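Local coordinates for protein coenzyme A transferase (Yersinia pestis, PDB 3QLI) that probably transfers coenzyme A from an acyl-CoA donor to acetate or a similar carboxylate acceptor, at residues I36-H41 with G65-L70; K56-R61 with D83-Y88; V333-T338 with R377-T382; I341-A346 with L431-L436. All blocks are in the same frame, centred on the assembly; numbering follows the deposited sequence.

Interaction 1 of 4, residues I36-H41 with G65-L70; sequences IASGSH and GDIGDL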
loop_
_atom_site.group_PDB
_atom_site.type_symbol
_atom_site.label_atom_id
_atom_site.label_comp_id
_atom_site.label_asym_id
_atom_site.label_seq_id
_atom_site.Cartn_x
_atom_site.Cartn_y
_atom_site.Cartn_z
ATOM N N ILE A 36 -31.250 -21.510 4.507
ATOM C CA ILE A 36 -29.813 -21.300 4.556
ATOM C C ILE A 36 -29.157 -22.583 5.062
ATOM O O ILE A 36 -29.536 -23.100 6.112
ATOM C CB ILE A 36 -29.448 -20.122 5.498
ATOM C CG1 ILE A 36 -30.010 -18.796 4.952
ATOM C CG2 ILE A 36 -27.934 -20.027 5.671
ATOM C CD1 ILE A 36 -29.913 -17.631 5.933
ATOM N N ALA A 37 -28.192 -23.107 4.310
ATOM C CA ALA A 37 -27.524 -24.356 4.697
ATOM C C ALA A 37 -26.546 -24.171 5.853
ATOM O O ALA A 37 -25.925 -23.108 5.995
ATOM C CB ALA A 37 -26.800 -24.974 3.486
ATOM N N SER A 38 -26.409 -25.203 6.688
ATOM C CA SER A 38 -25.331 -25.227 7.650
ATOM C C SER A 38 -24.035 -25.351 6.862
ATOM O O SER A 38 -24.046 -25.771 5.706
ATOM C CB SER A 38 -25.495 -26.423 8.600
ATOM O OG SER A 38 -26.570 -26.208 9.507
ATOM N N GLY A 39 -22.914 -24.997 7.470
ATOM C CA GLY A 39 -21.639 -25.099 6.775
ATOM C C GLY A 39 -21.546 -24.225 5.528
ATOM O O GLY A 39 -20.759 -24.522 4.624
ATOM N N SER A 40 -22.352 -23.165 5.463
ATOM C CA SER A 40 -22.318 -22.257 4.311
ATOM C C SER A 40 -21.754 -20.881 4.689
ATOM O O SER A 40 -21.402 -20.645 5.852
ATOM C CB SER A 40 -23.703 -22.114 3.664
ATOM O OG SER A 40 -24.620 -21.442 4.518
ATOM N N HIS A 41 -21.655 -19.995 3.699
ATOM C CA HIS A 41 -21.085 -18.660 3.903
ATOM C C HIS A 41 -22.174 -17.605 3.707
ATOM O O HIS A 41 -22.808 -17.544 2.647
ATOM C CB HIS A 41 -19.959 -18.367 2.899
ATOM C CG HIS A 41 -18.765 -19.268 3.021
ATOM N ND1 HIS A 41 -17.769 -19.308 2.068
ATOM C CD2 HIS A 41 -18.400 -20.155 3.983
ATOM C CE1 HIS A 41 -16.840 -20.178 2.435
ATOM N NE2 HIS A 41 -17.204 -20.712 3.590
ATOM N N GLY A 65 -31.271 -24.429 17.669
ATOM C CA GLY A 65 -30.371 -25.497 17.270
ATOM C C GLY A 65 -30.633 -26.029 15.871
ATOM O O GLY A 65 -30.328 -27.181 15.578
ATOM N N ASP A 66 -31.177 -25.181 15.001
ATOM C CA ASP A 66 -31.639 -25.596 13.677
ATOM C C ASP A 66 -30.656 -25.196 12.564
ATOM O O ASP A 66 -30.935 -25.383 11.378
ATOM C CB ASP A 66 -33.033 -25.004 13.424
ATOM C CG ASP A 66 -33.629 -25.416 12.086
ATOM O OD1 ASP A 66 -33.685 -26.631 11.800
ATOM O OD2 ASP A 66 -34.076 -24.519 11.324
ATOM N N ILE A 67 -29.514 -24.632 12.948
ATOM C CA ILE A 67 -28.449 -24.340 11.990
ATOM C C ILE A 67 -27.117 -24.347 12.709
ATOM O O ILE A 67 -27.055 -24.090 13.912
ATOM C CB ILE A 67 -28.654 -22.978 11.256
ATOM C CG1 ILE A 67 -27.668 -22.836 10.082
ATOM C CG2 ILE A 67 -28.509 -21.811 12.222
ATOM C CD1 ILE A 67 -27.996 -21.686 9.158
ATOM N N GLY A 68 -26.055 -24.655 11.971
ATOM C CA GLY A 68 -24.727 -24.676 12.542
ATOM C C GLY A 68 -23.648 -24.430 11.513
ATOM O O GLY A 68 -23.916 -24.403 10.310
ATOM N N ASP A 69 -22.425 -24.262 12.008
ATOM C CA ASP A 69 -21.252 -24.018 11.186
ATOM C C ASP A 69 -21.518 -22.967 10.122
ATOM O O ASP A 69 -21.102 -23.115 8.976
ATOM C CB ASP A 69 -20.736 -25.308 10.528
ATOM C CG ASP A 69 -19.330 -25.143 9.985
ATOM O OD1 ASP A 69 -18.588 -24.306 10.553
ATOM O OD2 ASP A 69 -18.967 -25.813 8.990
ATOM N N LEU A 70 -22.211 -21.904 10.506
ATOM C CA LEU A 70 -22.498 -20.819 9.571
ATOM C C LEU A 70 -21.466 -19.712 9.735
ATOM O O LEU A 70 -21.380 -19.074 10.785
ATOM C CB LEU A 70 -23.911 -20.259 9.790
ATOM C CG LEU A 70 -24.320 -19.137 8.819
ATOM C CD1 LEU A 70 -24.473 -19.678 7.400
ATOM C CD2 LEU A 70 -25.623 -18.485 9.279
HETATM O O HOH W 1 -19.121 -22.547 7.000
#
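Ser38 and Gly68 make the polar centre of this contact between two loops, and the side chain of Ser38 can be followed outward atom by atom. Its CB lies 3.1 Å from Gly68 O. One bond further, its OG accepts the N-H of Gly68 at an N to OG distance of 3.0 Å, with 151° at the hydrogen. CG1 of Ile67, from the residue before the donor, lies beside this bond, 3.6 Å from Ser38 OG. With chi1 at -72°, OG stands beside the backbone N of its own residue and points away from the carbonyl carbon. The next residue answers in the reverse sense: Gly39 N donates to Gly68 O at 3.1 Å. Gly68 is thus gripped at both its N-H and its C=O.

Gly39 is the third residue of a type II turn from Ala37 to Ser40, where its positive phi of 62° fits. Its CA approaches Asp69 O to 3.0 Å as a CA-H...O contact. A water donates to both Ser40 O and Asp69 O.

Beneath these polar groups the contact turns apolar. Ile36 CG2 touches CD1 of both Ile67 and Leu70, its side chain running at about a right angle to that of Leu70. Leu70 CD1 also lies 3.4 Å from Ser40 OG, a hydroxyl that donates to Ala37 O across the turn. The chemistry implies two layers: backbone groups and the Ser38 hydroxyl paired at the exposed edge, and branched aliphatic groups closing the buried side where strands 41-44 and 70-74 begin.

Interaction 2 of 4, residues K56-R61 with D83-Y88; sequences KALADR and DTILRY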
loop_
_atom_site.group_PDB
_atom_site.type_symbol
_atom_site.label_atom_id
_atom_site.label_comp_id
_atom_site.label_asym_id
_atom_site.label_seq_id
_atom_site.Cartn_x
_atom_site.Cartn_y
_atom_site.Cartn_z
ATOM N N LYS A 56 -32.559 -11.191 13.299
ATOM C CA LYS A 56 -33.235 -11.759 14.467
ATOM C C LYS A 56 -33.709 -13.178 14.163
ATOM O O LYS A 56 -33.534 -14.094 14.981
ATOM C CB LYS A 56 -34.410 -10.883 14.910
ATOM C CG LYS A 56 -35.205 -11.472 16.074
ATOM C CD LYS A 56 -36.362 -10.556 16.457
ATOM C CE LYS A 56 -37.242 -11.198 17.519
ATOM N NZ LYS A 56 -36.657 -11.049 18.879
ATOM N N ALA A 57 -34.304 -13.370 12.987
ATOM C CA ALA A 57 -34.818 -14.685 12.611
ATOM C C ALA A 57 -33.688 -15.725 12.468
ATOM O O ALA A 57 -33.832 -16.892 12.841
ATOM C CB ALA A 57 -35.640 -14.590 11.321
ATOM N N LEU A 58 -32.554 -15.298 11.929
ATOM C CA LEU A 58 -31.416 -16.195 11.817
ATOM C C LEU A 58 -30.885 -16.569 13.205
ATOM O O LEU A 58 -30.589 -17.733 13.465
ATOM C CB LEU A 58 -30.313 -15.561 10.958
ATOM C CG LEU A 58 -29.060 -16.397 10.678
ATOM C CD1 LEU A 58 -29.421 -17.817 10.143
ATOM C CD2 LEU A 58 -28.144 -15.637 9.698
ATOM N N ALA A 59 -30.758 -15.584 14.092
ATOM C CA ALA A 59 -30.287 -15.843 15.455
ATOM C C ALA A 59 -31.229 -16.817 16.171
ATOM O O ALA A 59 -30.786 -17.745 16.860
ATOM C CB ALA A 59 -30.176 -14.535 16.247
ATOM N N ASP A 60 -32.530 -16.597 16.020
ATOM C CA ASP A 60 -33.519 -17.509 16.591
ATOM C C ASP A 60 -33.330 -18.936 16.073
ATOM O O ASP A 60 -33.482 -19.921 16.820
ATOM C CB ASP A 60 -34.941 -17.008 16.301
ATOM C CG ASP A 60 -35.270 -15.701 17.021
ATOM O OD1 ASP A 60 -34.442 -15.219 17.830
ATOM O OD2 ASP A 60 -36.373 -15.149 16.774
ATOM N N ARG A 61 -32.973 -19.057 14.797
ATOM C CA ARG A 61 -32.746 -20.362 14.202
ATOM C C ARG A 61 -31.574 -21.084 14.886
ATOM O O ARG A 61 -31.630 -22.292 15.141
ATOM C CB ARG A 61 -32.513 -20.224 12.693
ATOM C CG ARG A 61 -32.980 -21.420 11.921
ATOM C CD ARG A 61 -32.668 -21.357 10.436
ATOM N NE ARG A 61 -32.362 -22.707 9.987
ATOM C CZ ARG A 61 -31.766 -23.024 8.845
ATOM N NH1 ARG A 61 -31.425 -22.081 7.973
ATOM N NH2 ARG A 61 -31.531 -24.301 8.574
ATOM N N ASP A 83 -26.497 -7.520 18.796
ATOM C CA ASP A 83 -27.657 -7.937 19.576
ATOM C C ASP A 83 -28.237 -9.296 19.185
ATOM O O ASP A 83 -28.776 -10.005 20.030
ATOM C CB ASP A 83 -28.734 -6.852 19.563
ATOM C CG ASP A 83 -28.375 -5.675 20.444
ATOM O OD1 ASP A 83 -27.347 -5.756 21.147
ATOM O OD2 ASP A 83 -29.117 -4.673 20.433
ATOM N N THR A 84 -28.161 -9.640 17.903
ATOM C CA THR A 84 -28.751 -10.888 17.426
ATOM C C THR A 84 -27.799 -12.043 17.085
ATOM O O THR A 84 -27.475 -12.859 17.944
ATOM C CB THR A 84 -29.619 -10.617 16.182
ATOM O OG1 THR A 84 -28.817 -9.999 15.169
ATOM C CG2 THR A 84 -30.773 -9.691 16.530
ATOM N N ILE A 85 -27.360 -12.105 15.833
ATOM C CA ILE A 85 -26.492 -13.185 15.353
ATOM C C ILE A 85 -25.129 -13.287 16.031
ATOM O O ILE A 85 -24.598 -14.380 16.211
ATOM C CB ILE A 85 -26.327 -13.181 13.814
ATOM C CG1 ILE A 85 -25.735 -11.860 13.327
ATOM C CG2 ILE A 85 -27.657 -13.469 13.135
ATOM C CD1 ILE A 85 -25.021 -11.979 12.003
ATOM N N LEU A 86 -24.557 -12.144 16.382
ATOM C CA LEU A 86 -23.239 -12.100 17.003
ATOM C C LEU A 86 -23.233 -12.333 18.519
ATOM O O LEU A 86 -22.176 -12.285 19.142
ATOM C CB LEU A 86 -22.531 -10.785 16.663
ATOM C CG LEU A 86 -22.280 -10.530 15.174
ATOM C CD1 LEU A 86 -21.489 -9.250 14.958
ATOM C CD2 LEU A 86 -21.577 -11.711 14.529
ATOM N N ARG A 87 -24.401 -12.558 19.118
ATOM C CA ARG A 87 -24.455 -12.771 20.566
ATOM C C ARG A 87 -23.518 -13.907 20.951
ATOM O O ARG A 87 -23.516 -14.954 20.313
ATOM C CB ARG A 87 -25.882 -13.087 21.038
ATOM C CG ARG A 87 -26.805 -11.877 21.086
ATOM C CD ARG A 87 -27.984 -12.094 22.041
ATOM N NE ARG A 87 -28.635 -13.395 21.883
ATOM C CZ ARG A 87 -29.582 -13.655 20.983
ATOM N NH1 ARG A 87 -29.972 -12.711 20.142
ATOM N NH2 ARG A 87 -30.134 -14.861 20.916
ATOM N N TYR A 88 -22.728 -13.688 21.998
ATOM C CA TYR A 88 -21.708 -14.644 22.431
ATOM C C TYR A 88 -22.255 -16.065 22.530
ATOM O O TYR A 88 -21.598 -17.027 22.125
ATOM C CB TYR A 88 -21.124 -14.200 23.779
ATOM C CG TYR A 88 -19.902 -14.974 24.225
ATOM C CD1 TYR A 88 -18.620 -14.562 23.862
ATOM C CD2 TYR A 88 -20.028 -16.108 25.022
ATOM C CE1 TYR A 88 -17.502 -15.259 24.264
ATOM C CE2 TYR A 88 -18.909 -16.813 25.437
ATOM C CZ TYR A 88 -17.652 -16.385 25.057
ATOM O OH TYR A 88 -16.542 -17.086 25.466
HETATM O O HOH W 2 -32.543 -15.856 19.637
#
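Ala59 packs its methyl directly against the peptide joining Thr84 to Ile85, and this is the tight part of the contact: CB of Ala59 lies 3.5 Å from Thr84 C. Beside it, Ile85 CG2 reaches the helix, 4.0 Å from CB of Leu58 and 4.1 Å from CB of Ala59. Chi1 of 59° sets CG1 between the backbone N and carbonyl carbon, leaving CG2 beside the N, where it meets the helix. Thr84 turns CG2 to CA of Lys56 at 3.8 Å, while its OG1 bonds back to Ile80 O. No hydrogen bond crosses directly.

The outer side is looser and wetter. Lys56 brings only the root of its side chain near Thr84. Arg87 NH1 gives a nearly straight bond to Asp83 O, 3.0 Å long and 173° at the hydrogen, in both the guanidinium plane and the carbonyl plane, which would help to hold the group's rotation. Its NH2 meets Asp60 OD1 through one water, the two charged atoms being 5.3 Å apart.

Helix 52-63 therefore lies against the turn from Thr84 to Arg87 that follows helix 79-83. Leu55 extends the apolar patch, Leu58 also rests on Leu70 of strand 70-74, and Leu86 faces helix 103-114.

Interaction 3 of 4, residues V333-T338 with R377-T382; sequences VSINAT and RSIIAT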
loop_
_atom_site.group_PDB
_atom_site.type_symbol
_atom_site.label_atom_id
_atom_site.label_comp_id
_atom_site.label_asym_id
_atom_site.label_seq_id
_atom_site.Cartn_x
_atom_site.Cartn_y
_atom_site.Cartn_z
ATOM N N VAL A 333 -8.358 16.320 -0.853
ATOM C CA VAL A 333 -7.926 16.420 0.533
ATOM C C VAL A 333 -8.550 15.270 1.297
ATOM O O VAL A 333 -9.770 15.174 1.384
ATOM C CB VAL A 333 -8.310 17.745 1.196
ATOM C CG1 VAL A 333 -7.862 17.734 2.650
ATOM C CG2 VAL A 333 -7.672 18.928 0.441
ATOM N N SER A 334 -7.695 14.384 1.805
ATOM C CA SER A 334 -8.117 13.252 2.619
ATOM C C SER A 334 -7.884 13.591 4.081
ATOM O O SER A 334 -6.766 13.930 4.469
ATOM C CB SER A 334 -7.305 12.012 2.257
ATOM O OG SER A 334 -7.440 11.018 3.268
ATOM N N ILE A 335 -8.940 13.514 4.886
ATOM C CA ILE A 335 -8.837 13.813 6.307
ATOM C C ILE A 335 -9.236 12.595 7.120
ATOM O O ILE A 335 -10.407 12.216 7.160
ATOM C CB ILE A 335 -9.735 15.010 6.685
ATOM C CG1 ILE A 335 -9.315 16.255 5.895
ATOM C CG2 ILE A 335 -9.693 15.267 8.203
ATOM C CD1 ILE A 335 -10.420 17.310 5.744
ATOM N N ASN A 336 -8.244 11.967 7.739
ATOM C CA ASN A 336 -8.440 10.766 8.541
ATOM C C ASN A 336 -7.937 10.978 9.960
ATOM O O ASN A 336 -7.071 11.804 10.191
ATOM C CB ASN A 336 -7.693 9.598 7.921
ATOM C CG ASN A 336 -8.338 9.114 6.647
ATOM O OD1 ASN A 336 -9.527 8.814 6.631
ATOM N ND2 ASN A 336 -7.565 9.052 5.571
ATOM N N ALA A 337 -8.470 10.214 10.902
ATOM C CA ALA A 337 -8.054 10.332 12.290
ATOM C C ALA A 337 -7.171 9.146 12.646
ATOM O O ALA A 337 -7.186 8.138 11.956
ATOM C CB ALA A 337 -9.282 10.371 13.189
ATOM N N THR A 338 -6.391 9.262 13.713
ATOM C CA THR A 338 -5.631 8.115 14.185
ATOM C C THR A 338 -5.616 8.094 15.711
ATOM O O THR A 338 -6.079 9.039 16.348
ATOM C CB THR A 338 -4.203 8.136 13.625
ATOM O OG1 THR A 338 -3.543 6.916 13.970
ATOM C CG2 THR A 338 -3.423 9.325 14.201
ATOM N N ARG A 377 -3.562 16.510 -0.857
ATOM C CA ARG A 377 -2.960 16.390 0.468
ATOM C C ARG A 377 -3.667 15.316 1.284
ATOM O O ARG A 377 -4.901 15.297 1.356
ATOM C CB ARG A 377 -3.057 17.714 1.246
ATOM C CG ARG A 377 -2.302 18.879 0.630
ATOM C CD ARG A 377 -2.355 20.129 1.522
ATOM N NE ARG A 377 -1.571 21.211 0.922
ATOM C CZ ARG A 377 -2.000 22.458 0.748
ATOM N NH1 ARG A 377 -3.215 22.819 1.150
ATOM N NH2 ARG A 377 -1.202 23.351 0.173
ATOM N N SER A 378 -2.885 14.437 1.904
ATOM C CA SER A 378 -3.429 13.503 2.890
ATOM C C SER A 378 -3.097 14.009 4.295
ATOM O O SER A 378 -1.945 14.318 4.595
ATOM C CB SER A 378 -2.829 12.104 2.711
ATOM O OG SER A 378 -2.946 11.364 3.919
ATOM N N ILE A 379 -4.117 14.111 5.140
ATOM C CA ILE A 379 -3.962 14.591 6.504
ATOM C C ILE A 379 -4.385 13.487 7.470
ATOM O O ILE A 379 -5.449 12.873 7.310
ATOM C CB ILE A 379 -4.847 15.833 6.766
ATOM C CG1 ILE A 379 -4.383 16.995 5.878
ATOM C CG2 ILE A 379 -4.808 16.213 8.251
ATOM C CD1 ILE A 379 -5.434 18.081 5.667
ATOM N N ILE A 380 -3.547 13.221 8.459
ATOM C CA ILE A 380 -3.927 12.307 9.532
ATOM C C ILE A 380 -3.789 13.114 10.817
ATOM O O ILE A 380 -2.744 13.698 11.077
ATOM C CB ILE A 380 -3.033 11.069 9.569
ATOM C CG1 ILE A 380 -3.308 10.193 8.328
ATOM C CG2 ILE A 380 -3.269 10.297 10.862
ATOM C CD1 ILE A 380 -2.334 9.008 8.161
ATOM N N ALA A 381 -4.861 13.175 11.598
ATOM C CA ALA A 381 -4.910 14.096 12.730
ATOM C C ALA A 381 -5.223 13.364 14.019
ATOM O O ALA A 381 -5.970 12.380 14.018
ATOM C CB ALA A 381 -5.962 15.173 12.479
ATOM N N THR A 382 -4.667 13.852 15.125
ATOM C CA THR A 382 -5.053 13.353 16.444
ATOM C C THR A 382 -4.774 14.429 17.485
ATOM O O THR A 382 -3.834 15.209 17.326
ATOM C CB THR A 382 -4.251 12.094 16.845
ATOM O OG1 THR A 382 -4.588 11.709 18.188
ATOM C CG2 THR A 382 -2.755 12.371 16.778
HETATM O O HOH W 3 -5.466 11.072 5.056
HETATM O O HOH W 4 -6.818 10.166 18.785
#
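Peptide planes are the flat groups that join Ser334 and Asn336 to their partners, with strand bonds at their edges and side chains on the two faces of the sheet. On one face start the side chains of Val333, Ile335, Ala337, Arg377, Ile379 and Ala381; on the other those of Ser334, Asn336, Ser378 and Ile380. The parallel register pairs Val333 with Arg377 through to Ala337 with Ala381. Ser334 N donates to Arg377 O, and its carbonyl receives Ile379 N at 2.7 Å, with 167° at the carbonyl oxygen. Asn336 then repeats the pattern: its N donates to Ile379 O at 172° at the hydrogen, and its O accepts Ala381 N. Thr338 N to Ala381 O is the longest bond, 3.2 Å, with the donor tilted 30° from the carbonyl plane.

One water ties the Ser334 face together: it donates to Ser334 OG and Ile379 O, accepts from Asn336 ND2, and lies 2.8 Å from Ser378 OG. Gln239 also bonds Ser334 OG and Asn336 OD1, so two neighbouring polar side chains share one partner on the next strand.

Val333 CG1 meets Ile379 CD1 at 3.9 Å on the other face. Packing is tight toward the C-terminal end of the pair, where Thr338 CG2 and Ile380 CG2 are 3.5 Å apart.

Within the mixed sheet, strand 237-240 flanks Val333 to Ala337 and strand 411-414 flanks Arg377 to Ala381. Helix 363-372 covers the serine-asparagine face, bringing Gln363, a CoA-binding residue, close to Asn336; helix 220-230 lies under Ile335, Ile379 and Ala381.

Interaction 4 of 4, residues I341-A346 with L431-L436; sequences IDLTGA and LRIIEL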
loop_
_atom_site.group_PDB
_atom_site.type_symbol
_atom_site.label_atom_id
_atom_site.label_comp_id
_atom_site.label_asym_id
_atom_site.label_seq_id
_atom_site.Cartn_x
_atom_site.Cartn_y
_atom_site.Cartn_z
ATOM N N ILE A 341 0.630 8.386 16.848
ATOM C CA ILE A 341 1.634 8.648 15.833
ATOM C C ILE A 341 2.995 8.445 16.482
ATOM O O ILE A 341 3.239 8.951 17.579
ATOM C CB ILE A 341 1.551 10.105 15.314
ATOM C CG1 ILE A 341 0.154 10.407 14.758
ATOM C CG2 ILE A 341 2.609 10.345 14.247
ATOM C CD1 ILE A 341 0.012 11.852 14.248
ATOM N N ASP A 342 3.889 7.705 15.838
ATOM C CA ASP A 342 5.195 7.527 16.463
ATOM C C ASP A 342 6.259 8.423 15.838
ATOM O O ASP A 342 5.977 9.155 14.889
ATOM C CB ASP A 342 5.613 6.045 16.579
ATOM C CG ASP A 342 6.055 5.426 15.254
ATOM O OD1 ASP A 342 6.361 6.165 14.280
ATOM O OD2 ASP A 342 6.126 4.167 15.221
ATOM N N LEU A 343 7.463 8.403 16.402
ATOM C CA LEU A 343 8.509 9.321 15.973
ATOM C C LEU A 343 9.082 9.028 14.588
ATOM O O LEU A 343 9.878 9.812 14.073
ATOM C CB LEU A 343 9.634 9.387 17.022
ATOM C CG LEU A 343 9.172 9.965 18.364
ATOM C CD1 LEU A 343 10.301 9.954 19.399
ATOM C CD2 LEU A 343 8.618 11.390 18.169
ATOM N N THR A 344 8.674 7.909 13.987
ATOM C CA THR A 344 9.064 7.596 12.616
ATOM C C THR A 344 8.045 8.154 11.630
ATOM O O THR A 344 8.315 8.217 10.429
ATOM C CB THR A 344 9.189 6.065 12.360
ATOM O OG1 THR A 344 7.885 5.490 12.224
ATOM C CG2 THR A 344 9.932 5.377 13.494
ATOM N N GLY A 345 6.879 8.561 12.139
ATOM C CA GLY A 345 5.822 9.078 11.286
ATOM C C GLY A 345 4.769 8.038 10.919
ATOM O O GLY A 345 3.843 8.329 10.170
ATOM N N ALA A 346 4.908 6.820 11.441
ATOM C CA ALA A 346 3.880 5.799 11.260
ATOM C C ALA A 346 2.686 6.110 12.164
ATOM O O ALA A 346 2.856 6.685 13.243
ATOM C CB ALA A 346 4.447 4.428 11.593
ATOM N N LEU A 431 12.429 15.171 14.856
ATOM C CA LEU A 431 12.498 16.517 15.434
ATOM C C LEU A 431 11.210 17.305 15.193
ATOM O O LEU A 431 10.714 17.989 16.089
ATOM C CB LEU A 431 13.700 17.288 14.882
ATOM C CG LEU A 431 15.096 16.776 15.274
ATOM C CD1 LEU A 431 16.171 17.501 14.478
ATOM C CD2 LEU A 431 15.356 16.930 16.780
ATOM N N ARG A 432 10.659 17.212 13.989
ATOM C CA ARG A 432 9.449 17.972 13.676
ATOM C C ARG A 432 8.210 17.380 14.326
ATOM O O ARG A 432 7.311 18.109 14.751
ATOM C CB ARG A 432 9.273 18.135 12.157
ATOM C CG ARG A 432 10.373 18.962 11.554
ATOM C CD ARG A 432 10.250 19.166 10.073
ATOM N NE ARG A 432 11.336 20.025 9.617
ATOM C CZ ARG A 432 11.479 20.486 8.379
ATOM N NH1 ARG A 432 10.588 20.182 7.430
ATOM N NH2 ARG A 432 12.515 21.265 8.097
ATOM N N ILE A 433 8.176 16.055 14.435
ATOM C CA ILE A 433 7.063 15.386 15.075
ATOM C C ILE A 433 6.985 15.676 16.574
ATOM O O ILE A 433 5.908 15.855 17.121
ATOM C CB ILE A 433 7.129 13.862 14.846
ATOM C CG1 ILE A 433 6.856 13.547 13.368
ATOM C CG2 ILE A 433 6.143 13.154 15.751
ATOM C CD1 ILE A 433 7.164 12.096 12.973
ATOM N N ILE A 434 8.133 15.713 17.238
ATOM C CA ILE A 434 8.159 16.052 18.656
ATOM C C ILE A 434 7.500 17.405 18.919
ATOM O O ILE A 434 6.854 17.607 19.947
ATOM C CB ILE A 434 9.611 16.027 19.198
ATOM C CG1 ILE A 434 10.077 14.572 19.346
ATOM C CG2 ILE A 434 9.698 16.725 20.540
ATOM C CD1 ILE A 434 11.594 14.412 19.536
ATOM N N GLU A 435 7.648 18.337 17.985
ATOM C CA GLU A 435 7.062 19.661 18.180
ATOM C C GLU A 435 5.534 19.663 18.069
ATOM O O GLU A 435 4.889 20.663 18.410
ATOM C CB GLU A 435 7.710 20.715 17.269
ATOM C CG GLU A 435 9.201 20.935 17.555
ATOM C CD GLU A 435 9.490 21.110 19.054
ATOM O OE1 GLU A 435 9.028 22.116 19.618
ATOM O OE2 GLU A 435 10.161 20.242 19.671
ATOM N N LEU A 436 4.951 18.546 17.616
ATOM C CA LEU A 436 3.486 18.411 17.612
ATOM C C LEU A 436 2.973 17.733 18.875
ATOM O O LEU A 436 1.767 17.648 19.097
ATOM C CB LEU A 436 2.997 17.608 16.395
ATOM C CG LEU A 436 3.216 18.220 15.014
ATOM C CD1 LEU A 436 2.430 17.447 13.952
ATOM C CD2 LEU A 436 2.834 19.693 14.986
#
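The turn of the hairpin between strands 340-342 and 347-348, type I from Asp342 to Gly345, packs against helix 426-434 through Leu343 and Ile433. Ile433 does most of the touching. Its CD1 dips into the turn, 3.6 Å from Gly345 N and 3.7 Å from both Asp342 O and Leu343 O, so a methyl meets the polar backbone of the turn. Gly345 N and Asp342 O are already paired with each other, closing the turn.

Leu343 supplies the other half. Chi1 of -64° sets its CG beside the backbone N and lets CD2 swing towards the helix. CD2 then lies 3.9 Å from Ile433 CG2 and 3.7 Å from Ile434 CG1, bridging two successive residues. No hydrogen bond joins the two segments.

The turn is stiffened on its own side by Asp342. Its OD1 accepts Thr344 N from above the carboxylate plane, the side-chain-to-backbone bond that defines an Asx turn. Thr344 OG1 donates to the same oxygen at 2.6 Å on the syn side, and Ala346 N adds a third, longer bond of 3.3 Å. Three donors on one oxygen would probably favour the charged carboxylate, whose OD2 bonds Ile398 N. Gly345 takes phi of 97°, where a side chain would jam against the preceding carbonyl.

Ile412 and Ile394 also touch Ile433, and helix 439-451 packs on Leu343 and Ile434. The whole is a beta hairpin, Asp342 N donating to Ala346 O, with an Asx turn reinforcing its type I turn and Leu343 packed against a helix.

How the interactions relate
Interactions 1 and 2 lie in the N-terminal domain and touch: Arg61 of helix 52-63 forms a salt bridge to Asp66 and probably a hydrogen bond to Ile36 O, while Leu58 packs on Leu70. Both are only partly buried. Interaction 1 pairs loop backbone and a serine hydroxyl over an aliphatic layer, whereas interaction 2 joins helix and turn by methyl contacts and a water. Interactions 3 and 4, in the C-terminal domain on the opposite side of the chain's centre, are buried. Interaction 3 is strand pairing by main-chain bonds; interaction 4 has no hydrogen bond across, only aliphatic groups against side chains and turn backbone. Thr382 CG2 meets Ile341 CD1 between them.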